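Local structure of predicted protease of the collagenase family (Methanopyrus kandleri, 5D88) at residues A[24-29]-A[39-44]; A[143-148]-A[160-165]; A[185-190]-A[242-247]. The protein probably acts as a peptidase of the U32 family, built on a TIM barrel and carrying a bound zinc ion. One frame throughout, in Å; residues are numbered along the deposited sequence.

Contact 1. Residues A[24-29]-A[39-44]; sequences RWYLCC and EDSDGI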
loop_
_atom_site.group_PDB
_atom_site.type_symbol
_atom_site.label_atom_id
_atom_site.label_comp_id
_atom_site.label_asym_id
_atom_site.label_seq_id
_atom_site.Cartn_x
_atom_site.Cartn_y
_atom_site.Cartn_z
ATOM N N ARG A 24 -8.718 19.075 18.866
ATOM C CA ARG A 24 -7.838 18.037 19.398
ATOM C C ARG A 24 -8.598 16.733 19.585
ATOM O O ARG A 24 -9.609 16.689 20.297
ATOM C CB ARG A 24 -7.207 18.479 20.715
ATOM C CG ARG A 24 -6.279 19.667 20.530
ATOM C CD ARG A 24 -5.488 19.984 21.780
ATOM N NE ARG A 24 -4.643 18.878 22.239
ATOM C CZ ARG A 24 -3.397 18.653 21.830
ATOM N NH1 ARG A 24 -2.827 19.436 20.927
ATOM N NH2 ARG A 24 -2.711 17.636 22.330
ATOM N N TRP A 25 -8.083 15.681 18.966
ATOM C CA TRP A 25 -8.646 14.347 18.986
ATOM C C TRP A 25 -7.645 13.385 19.602
ATOM O O TRP A 25 -6.439 13.483 19.350
ATOM C CB TRP A 25 -8.979 13.910 17.568
ATOM C CG TRP A 25 -10.083 14.701 16.972
ATOM C CD1 TRP A 25 -9.999 15.930 16.386
ATOM C CD2 TRP A 25 -11.452 14.320 16.911
ATOM N NE1 TRP A 25 -11.239 16.332 15.961
ATOM C CE2 TRP A 25 -12.150 15.359 16.275
ATOM C CE3 TRP A 25 -12.157 13.199 17.334
ATOM C CZ2 TRP A 25 -13.518 15.299 16.044
ATOM C CZ3 TRP A 25 -13.507 13.145 17.111
ATOM C CH2 TRP A 25 -14.176 14.185 16.475
ATOM N N TYR A 26 -8.145 12.446 20.398
ATOM C CA TYR A 26 -7.308 11.458 21.060
ATOM C C TYR A 26 -7.756 10.048 20.701
ATOM O O TYR A 26 -8.948 9.734 20.730
ATOM C CB TYR A 26 -7.340 11.643 22.576
ATOM C CG TYR A 26 -6.594 12.867 23.001
ATOM C CD1 TYR A 26 -7.183 14.117 22.948
ATOM C CD2 TYR A 26 -5.274 12.776 23.409
ATOM C CE1 TYR A 26 -6.476 15.250 23.319
ATOM C CE2 TYR A 26 -4.572 13.886 23.757
ATOM C CZ TYR A 26 -5.171 15.121 23.720
ATOM O OH TYR A 26 -4.430 16.217 24.090
ATOM N N LEU A 27 -6.788 9.208 20.373
ATOM C CA LEU A 27 -7.035 7.788 20.202
ATOM C C LEU A 27 -7.494 7.183 21.523
ATOM O O LEU A 27 -6.967 7.508 22.589
ATOM C CB LEU A 27 -5.746 7.100 19.723
ATOM C CG LEU A 27 -5.846 5.587 19.524
ATOM C CD1 LEU A 27 -6.649 5.236 18.279
ATOM C CD2 LEU A 27 -4.475 4.954 19.478
ATOM N N CYS A 28 -8.484 6.296 21.454
ATOM C CA CYS A 28 -8.945 5.589 22.641
ATOM C C CYS A 28 -9.148 4.128 22.277
ATOM O O CYS A 28 -10.035 3.810 21.471
ATOM C CB CYS A 28 -10.230 6.215 23.182
ATOM S SG CYS A 28 -10.840 5.383 24.615
ATOM N N CYS A 29 -8.344 3.247 22.892
ATOM C CA CYS A 29 -8.334 1.826 22.563
ATOM C C CYS A 29 -8.990 0.958 23.612
ATOM O O CYS A 29 -9.093 -0.262 23.409
ATOM C CB CYS A 29 -6.906 1.321 22.359
ATOM S SG CYS A 29 -6.115 2.058 20.970
ATOM N N GLU A 39 -9.768 16.605 29.689
ATOM C CA GLU A 39 -11.166 17.013 29.817
ATOM C C GLU A 39 -11.604 17.950 28.696
ATOM O O GLU A 39 -12.766 17.902 28.274
ATOM C CB GLU A 39 -11.401 17.683 31.171
ATOM C CG GLU A 39 -11.540 16.707 32.333
ATOM C CD GLU A 39 -11.974 17.385 33.627
ATOM O OE1 GLU A 39 -13.041 18.036 33.640
ATOM O OE2 GLU A 39 -11.239 17.272 34.630
ATOM N N ASP A 40 -10.710 18.803 28.198
ATOM C CA ASP A 40 -11.090 19.801 27.200
ATOM C C ASP A 40 -10.960 19.300 25.766
ATOM O O ASP A 40 -11.052 20.098 24.831
ATOM C CB ASP A 40 -10.255 21.074 27.373
ATOM C CG ASP A 40 -8.757 20.806 27.347
ATOM O OD1 ASP A 40 -8.354 19.712 26.892
ATOM O OD2 ASP A 40 -7.982 21.696 27.779
ATOM N N SER A 41 -10.766 18.004 25.567
ATOM C CA SER A 41 -10.578 17.493 24.225
ATOM C C SER A 41 -11.858 17.637 23.411
ATOM O O SER A 41 -12.972 17.702 23.943
ATOM C CB SER A 41 -10.151 16.040 24.277
ATOM O OG SER A 41 -8.920 15.924 24.970
ATOM N N ASP A 42 -11.685 17.703 22.096
ATOM C CA ASP A 42 -12.850 17.829 21.237
ATOM C C ASP A 42 -13.485 16.471 20.973
ATOM O O ASP A 42 -14.715 16.357 20.920
ATOM C CB ASP A 42 -12.458 18.535 19.943
ATOM C CG ASP A 42 -12.102 19.992 20.183
ATOM O OD1 ASP A 42 -13.027 20.793 20.416
ATOM O OD2 ASP A 42 -10.905 20.334 20.170
ATOM N N GLY A 43 -12.679 15.428 20.859
ATOM C CA GLY A 43 -13.242 14.137 20.519
ATOM C C GLY A 43 -12.243 13.017 20.703
ATOM O O GLY A 43 -11.063 13.236 20.987
ATOM N N ILE A 44 -12.753 11.801 20.562
ATOM C CA ILE A 44 -11.928 10.606 20.580
ATOM C C ILE A 44 -12.101 9.855 19.267
ATOM O O ILE A 44 -13.124 9.975 18.575
ATOM C CB ILE A 44 -12.246 9.692 21.783
ATOM C CG1 ILE A 44 -13.725 9.305 21.774
ATOM C CG2 ILE A 44 -11.855 10.396 23.088
ATOM C CD1 ILE A 44 -14.007 7.955 22.335
#
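W25 and Y26 pair in parallel with G43 and I44, joining the first two strands of the TIM barrel, 23-27 and 43-47, which helix 31-34 connects in a beta-alpha-beta unit. Y26 N donates to G43 O over 3.1 Å, and W25 CA lies against the same carbonyl. At the start of the pair R24 O takes D42 N at 2.9 Å, in its carbonyl plane, and a weak, longer bond from G43 N. The carboxylate of D42 returns to the strand: its CG stands beside its own backbone N (chi1 -68°), and OD2 accepts R24 N at 2.8 Å from the anti side, 18° out of the carboxylate plane. Side chain and backbone of D42 thus engage both the backbone N and the backbone O of R24 at the mouth of the strand pair.

Two faces follow. W25 and G43 share the one inside the barrel, where the six-membered ring of the indole lies over the glycine, with G43 CA 3.9 Å from its centroid and displaced toward the rim; I44 O sits at the ring edge. R187 makes a cation-pi contact with the same indole. On the other face I44 packs toward I69 and A73 of helix 63-75, and its CD1 also meets C28 CB. S41 OG comes obliquely to Y26 CE1 at 3.0 Å, while its hydrogen bond goes to P38 O. In the conformer given, the R24 chain bends at chi3 (59°) and its NH1 is salt-bridged to E239. Side-on and in the guanidinium plane, R24 NE and R24 NH2 of this conformer both donate to Y26 OH, the NH2 bond being the shorter at 2.8 Å.

Contact 2. Residues A[143-148]-A[160-165]; sequences AAVDTP and DVITVD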
loop_
_atom_site.group_PDB
_atom_site.type_symbol
_atom_site.label_atom_id
_atom_site.label_comp_id
_atom_site.label_asym_id
_atom_site.label_seq_id
_atom_site.Cartn_x
_atom_site.Cartn_y
_atom_site.Cartn_z
ATOM N N ALA A 143 -3.510 6.500 4.492
ATOM C CA ALA A 143 -3.616 6.672 3.053
ATOM C C ALA A 143 -2.398 7.372 2.446
ATOM O O ALA A 143 -2.305 7.469 1.213
ATOM C CB ALA A 143 -4.880 7.457 2.718
ATOM N N ALA A 144 -1.501 7.894 3.280
ATOM C CA ALA A 144 -0.217 8.458 2.837
ATOM C C ALA A 144 -0.386 9.653 1.892
ATOM O O ALA A 144 0.341 9.789 0.910
ATOM C CB ALA A 144 0.653 7.388 2.185
ATOM N N VAL A 145 -1.314 10.551 2.212
ATOM C CA VAL A 145 -1.511 11.758 1.415
ATOM C C VAL A 145 -0.356 12.717 1.700
ATOM O O VAL A 145 -0.260 13.292 2.786
ATOM C CB VAL A 145 -2.859 12.421 1.706
ATOM C CG1 VAL A 145 -2.971 13.722 0.928
ATOM C CG2 VAL A 145 -4.008 11.491 1.322
ATOM N N ASP A 146 0.511 12.913 0.721
ATOM C CA ASP A 146 1.694 13.728 0.951
ATOM C C ASP A 146 1.913 14.761 -0.135
ATOM O O ASP A 146 2.973 15.411 -0.154
ATOM C CB ASP A 146 2.933 12.840 1.099
ATOM C CG ASP A 146 3.161 11.922 -0.092
ATOM O OD1 ASP A 146 2.345 11.924 -1.038
ATOM O OD2 ASP A 146 4.168 11.171 -0.063
ATOM N N THR A 147 0.947 14.942 -1.032
ATOM C CA THR A 147 1.104 15.854 -2.147
ATOM C C THR A 147 -0.205 16.592 -2.367
ATOM O O THR A 147 -1.280 16.091 -2.016
ATOM C CB THR A 147 1.468 15.143 -3.455
ATOM O OG1 THR A 147 0.401 14.281 -3.827
ATOM C CG2 THR A 147 2.732 14.337 -3.341
ATOM N N PRO A 148 -0.145 17.780 -2.968
ATOM C CA PRO A 148 -1.394 18.454 -3.359
ATOM C C PRO A 148 -2.268 17.616 -4.272
ATOM O O PRO A 148 -3.494 17.639 -4.136
ATOM C CB PRO A 148 -0.891 19.709 -4.075
ATOM C CG PRO A 148 0.471 19.947 -3.517
ATOM C CD PRO A 148 1.042 18.578 -3.318
ATOM N N ASP A 160 -13.937 15.314 3.954
ATOM C CA ASP A 160 -14.129 16.553 4.712
ATOM C C ASP A 160 -12.854 17.019 5.399
ATOM O O ASP A 160 -12.651 18.228 5.593
ATOM C CB ASP A 160 -15.202 16.348 5.782
ATOM C CG ASP A 160 -16.573 16.031 5.190
ATOM O OD1 ASP A 160 -17.008 16.775 4.284
ATOM O OD2 ASP A 160 -17.217 15.056 5.642
ATOM N N VAL A 161 -12.015 16.065 5.784
ATOM C CA VAL A 161 -10.776 16.280 6.529
ATOM C C VAL A 161 -9.745 15.339 5.937
ATOM O O VAL A 161 -10.054 14.172 5.676
ATOM C CB VAL A 161 -10.956 15.961 8.029
ATOM C CG1 VAL A 161 -9.675 16.173 8.802
ATOM C CG2 VAL A 161 -12.089 16.745 8.615
ATOM N N ILE A 162 -8.524 15.826 5.736
ATOM C CA ILE A 162 -7.429 14.989 5.267
ATOM C C ILE A 162 -6.318 15.028 6.299
ATOM O O ILE A 162 -5.849 16.107 6.675
ATOM C CB ILE A 162 -6.921 15.425 3.889
ATOM C CG1 ILE A 162 -8.017 15.172 2.843
ATOM C CG2 ILE A 162 -5.676 14.628 3.524
ATOM C CD1 ILE A 162 -7.688 15.648 1.446
ATOM N N THR A 163 -5.921 13.855 6.771
ATOM C CA THR A 163 -4.755 13.707 7.631
ATOM C C THR A 163 -3.543 13.545 6.721
ATOM O O THR A 163 -3.512 12.635 5.882
ATOM C CB THR A 163 -4.892 12.490 8.553
ATOM O OG1 THR A 163 -6.180 12.465 9.165
ATOM C CG2 THR A 163 -3.867 12.544 9.643
ATOM N N VAL A 164 -2.577 14.451 6.832
ATOM C CA VAL A 164 -1.398 14.337 5.983
ATOM C C VAL A 164 -0.529 13.176 6.456
ATOM O O VAL A 164 -0.562 12.750 7.620
ATOM C CB VAL A 164 -0.585 15.640 5.960
ATOM C CG1 VAL A 164 -1.424 16.805 5.452
ATOM C CG2 VAL A 164 0.013 15.929 7.349
ATOM N N ASP A 165 0.283 12.664 5.538
ATOM C CA ASP A 165 1.308 11.733 5.959
ATOM C C ASP A 165 2.184 12.403 7.019
ATOM O O ASP A 165 2.547 13.582 6.874
ATOM C CB ASP A 165 2.169 11.264 4.790
ATOM C CG ASP A 165 3.234 10.273 5.239
ATOM O OD1 ASP A 165 2.920 9.073 5.354
ATOM O OD2 ASP A 165 4.365 10.691 5.525
HETATM O O HOH W 1 -3.113 10.500 4.463
HETATM O O HOH W 2 5.520 10.675 2.437
#
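I162 and V145 meet where strand 161-163 of the TIM barrel passes the loop that follows strand 136-139 and leads into helix 148-157, so the contact packs the beta-alpha loop of one beta-alpha-beta unit against the unit's second strand, 161-163, and the residues that follow it. I162 sends its CG2 branch, anti to the backbone N, against the valine: I162 CG2 lies 3.9 Å from V145 CG1 and almost as near V145 CB, the two side chains crossing at about a right angle. A151 and F154 of helix 148-157 also pack on V145, which is therefore held between strand and helix.

T163 meets the loop through its carbonyl and a water. This water accepts V145 N at 2.9 Å and donates to T163 O at 2.6 Å, bridging the two main chains, while the hydroxyl of T163 turns to V139 O in the adjoining strand. V164 comes next, its CA 3.6 Å from V145 O in a CA-H...O contact; its side chain packs on F242.

D165 supplies the direct hydrogen bond between the segments. D165 N reaches V145 O over 2.9 Å with a nearly straight N-H...O angle of 171°, although the donor stands above the carbonyl plane, 37° out of it. With CG anti to the backbone N (chi1 -179°), the carboxylate extends past A144, where D165 OD1 approaches A144 CA. Its oxygens are held from beyond the two segments: OD1 accepts F195 N, and OD2 bonds to T194 OG1 and A167 N, an anchorage that fixes the rotation of the group. D146 lies alongside, its CB 4.1 Å from D165 CB. A second water spans the two acids, donating to D146 OD2 at 2.9 Å and, weakly, to D165 OD2.

Contact 3. Residues A[185-190]-A[242-247]; sequences ELRTAV and FDEVFI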
loop_
_atom_site.group_PDB
_atom_site.type_symbol
_atom_site.label_atom_id
_atom_site.label_comp_id
_atom_site.label_asym_id
_atom_site.label_seq_id
_atom_site.Cartn_x
_atom_site.Cartn_y
_atom_site.Cartn_z
ATOM N N GLU A 185 -10.421 20.576 5.703
ATOM C CA GLU A 185 -9.633 20.721 6.908
ATOM C C GLU A 185 -8.431 19.792 6.836
ATOM O O GLU A 185 -8.507 18.689 6.289
ATOM C CB GLU A 185 -10.478 20.375 8.136
ATOM C CG GLU A 185 -11.749 21.186 8.265
ATOM C CD GLU A 185 -11.469 22.637 8.479
ATOM O OE1 GLU A 185 -10.922 22.957 9.544
ATOM O OE2 GLU A 185 -11.795 23.458 7.590
ATOM N N LEU A 186 -7.315 20.231 7.401
ATOM C CA LEU A 186 -6.129 19.388 7.464
ATOM C C LEU A 186 -5.839 18.974 8.898
ATOM O O LEU A 186 -5.818 19.809 9.814
ATOM C CB LEU A 186 -4.917 20.089 6.871
ATOM C CG LEU A 186 -5.068 20.449 5.406
ATOM C CD1 LEU A 186 -3.801 21.136 4.994
ATOM C CD2 LEU A 186 -5.326 19.232 4.524
ATOM N N ARG A 187 -5.578 17.686 9.068
ATOM C CA ARG A 187 -5.267 17.075 10.346
ATOM C C ARG A 187 -3.843 16.547 10.322
ATOM O O ARG A 187 -3.350 16.091 9.283
ATOM C CB ARG A 187 -6.237 15.929 10.622
ATOM C CG ARG A 187 -6.016 15.150 11.908
ATOM C CD ARG A 187 -7.024 13.996 12.043
ATOM N NE ARG A 187 -8.329 14.439 12.506
ATOM C CZ ARG A 187 -9.285 13.635 12.957
ATOM N NH1 ARG A 187 -9.097 12.320 13.023
ATOM N NH2 ARG A 187 -10.440 14.148 13.346
ATOM N N THR A 188 -3.199 16.593 11.488
ATOM C CA THR A 188 -1.896 15.986 11.703
ATOM C C THR A 188 -2.009 14.914 12.772
ATOM O O THR A 188 -2.690 15.105 13.786
ATOM C CB THR A 188 -0.859 17.036 12.127
ATOM O OG1 THR A 188 0.375 16.388 12.424
ATOM C CG2 THR A 188 -1.318 17.810 13.353
ATOM N N ALA A 189 -1.366 13.781 12.523
ATOM C CA ALA A 189 -1.320 12.669 13.466
ATOM C C ALA A 189 0.022 12.671 14.166
ATOM O O ALA A 189 1.057 12.659 13.500
ATOM C CB ALA A 189 -1.515 11.335 12.749
ATOM N N VAL A 190 -0.002 12.669 15.500
ATOM C CA VAL A 190 1.207 12.706 16.326
ATOM C C VAL A 190 1.436 11.338 16.951
ATOM O O VAL A 190 0.561 10.811 17.646
ATOM C CB VAL A 190 1.094 13.773 17.422
ATOM C CG1 VAL A 190 2.374 13.826 18.254
ATOM C CG2 VAL A 190 0.751 15.127 16.788
ATOM N N PHE A 242 -2.030 23.227 11.093
ATOM C CA PHE A 242 -3.124 22.287 10.934
ATOM C C PHE A 242 -4.376 22.791 11.628
ATOM O O PHE A 242 -4.324 23.594 12.555
ATOM C CB PHE A 242 -2.724 20.923 11.475
ATOM C CG PHE A 242 -1.589 20.300 10.727
ATOM C CD1 PHE A 242 -1.817 19.614 9.550
ATOM C CD2 PHE A 242 -0.284 20.424 11.190
ATOM C CE1 PHE A 242 -0.761 19.035 8.859
ATOM C CE2 PHE A 242 0.769 19.868 10.506
ATOM C CZ PHE A 242 0.534 19.167 9.335
ATOM N N ASP A 243 -5.513 22.319 11.140
ATOM C CA ASP A 243 -6.797 22.620 11.743
ATOM C C ASP A 243 -7.147 21.677 12.879
ATOM O O ASP A 243 -7.924 22.061 13.766
ATOM C CB ASP A 243 -7.888 22.531 10.675
ATOM C CG ASP A 243 -7.607 23.423 9.490
ATOM O OD1 ASP A 243 -7.602 24.657 9.666
ATOM O OD2 ASP A 243 -7.376 22.892 8.392
ATOM N N GLU A 244 -6.586 20.464 12.860
ATOM C CA GLU A 244 -6.907 19.403 13.805
ATOM C C GLU A 244 -5.641 18.656 14.145
ATOM O O GLU A 244 -4.808 18.425 13.265
ATOM C CB GLU A 244 -7.908 18.395 13.230
ATOM C CG GLU A 244 -9.214 19.029 12.844
ATOM C CD GLU A 244 -10.235 18.061 12.273
ATOM O OE1 GLU A 244 -10.024 16.820 12.304
ATOM O OE2 GLU A 244 -11.272 18.561 11.780
ATOM N N VAL A 245 -5.526 18.252 15.409
ATOM C CA VAL A 245 -4.409 17.459 15.900
ATOM C C VAL A 245 -4.978 16.168 16.444
ATOM O O VAL A 245 -5.917 16.190 17.246
ATOM C CB VAL A 245 -3.607 18.191 16.993
ATOM C CG1 VAL A 245 -2.503 17.301 17.525
ATOM C CG2 VAL A 245 -3.006 19.445 16.443
ATOM N N PHE A 246 -4.414 15.054 16.008
ATOM C CA PHE A 246 -4.848 13.727 16.422
ATOM C C PHE A 246 -3.680 13.079 17.143
ATOM O O PHE A 246 -2.645 12.791 16.530
ATOM C CB PHE A 246 -5.291 12.925 15.202
ATOM C CG PHE A 246 -5.563 11.475 15.458
ATOM C CD1 PHE A 246 -6.088 11.020 16.656
ATOM C CD2 PHE A 246 -5.310 10.552 14.454
ATOM C CE1 PHE A 246 -6.331 9.652 16.845
ATOM C CE2 PHE A 246 -5.569 9.191 14.642
ATOM C CZ PHE A 246 -6.074 8.749 15.837
ATOM N N ILE A 247 -3.850 12.857 18.439
ATOM C CA ILE A 247 -2.820 12.249 19.270
ATOM C C ILE A 247 -3.043 10.744 19.311
ATOM O O ILE A 247 -4.072 10.280 19.813
ATOM C CB ILE A 247 -2.851 12.834 20.687
ATOM C CG1 ILE A 247 -2.725 14.352 20.630
ATOM C CG2 ILE A 247 -1.779 12.196 21.530
ATOM C CD1 ILE A 247 -1.467 14.820 19.970
#
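R187 extends its first two torsions (chi1 178°, chi2 -178°) and bends at chi3 (-79°), which lays its guanidinium beside E244, the neighbour across parallel strands 185-190 and 244-247 of the TIM barrel. R187 NE and R187 NH2, each 2.9 Å from E244 OE1, grip that one oxygen side-on in a salt bridge; it lies close to the guanidinium plane. R187 NH2 also bonds to Q81, while E244 OE2 is salt-bridged to R23. F246 stands on the same face, its CB 3.8 Å from R187 CD.

Over the opposite face, T188 CB sits above the centre of the F242 ring, 3.4 Å from the centroid, with the methyl CG2 over the ring as well. V190 CB meets I247 CD1, the two side chains pointing the same way.

Between these faces runs a ladder of backbone bonds: E244 O receives T188 N, T188 O receives F246 N at 2.8 Å, and F246 O receives V190 N. At its start D243 OD2 uses its anti lone pair for L186 N, at 2.8 Å, and L186 O accepts both D243 N and E244 N. E185 OE1 and D243 OD2, like charges, lie 3.7 Å apart at this partly exposed edge, where R23 pairs with the first and R179 with the second and probably offset the repulsion. The buried charges of R187 and E244 instead answer each other directly, while T188 and F242 meet through a CH-pi contact on the other face, T188 OG1 keeping a weak hydrogen bond to N169.

In the fold
All three contacts are largely buried and belong to one closed eight-stranded barrel. Contacts 1 and 3 each pair neighbouring strands and meet each other, because strand 23-27 lies beside 244-247: W25 bonds through its backbone to V245 and I247, closing the barrel between last strand and first. Contact 2 joins strand 161-163 to a loop, relying on apolar packing, bridging water and a single direct hydrogen bond instead of a ladder; it adjoins contact 3 through I162, bonded to E185 and R187, but stays about 7 Å from contact 1 at the nearest atoms. On the face toward the barrel interior contact 3 carries a salt bridge, where contact 1 sets an indole over a glycine. None lies at the zinc site.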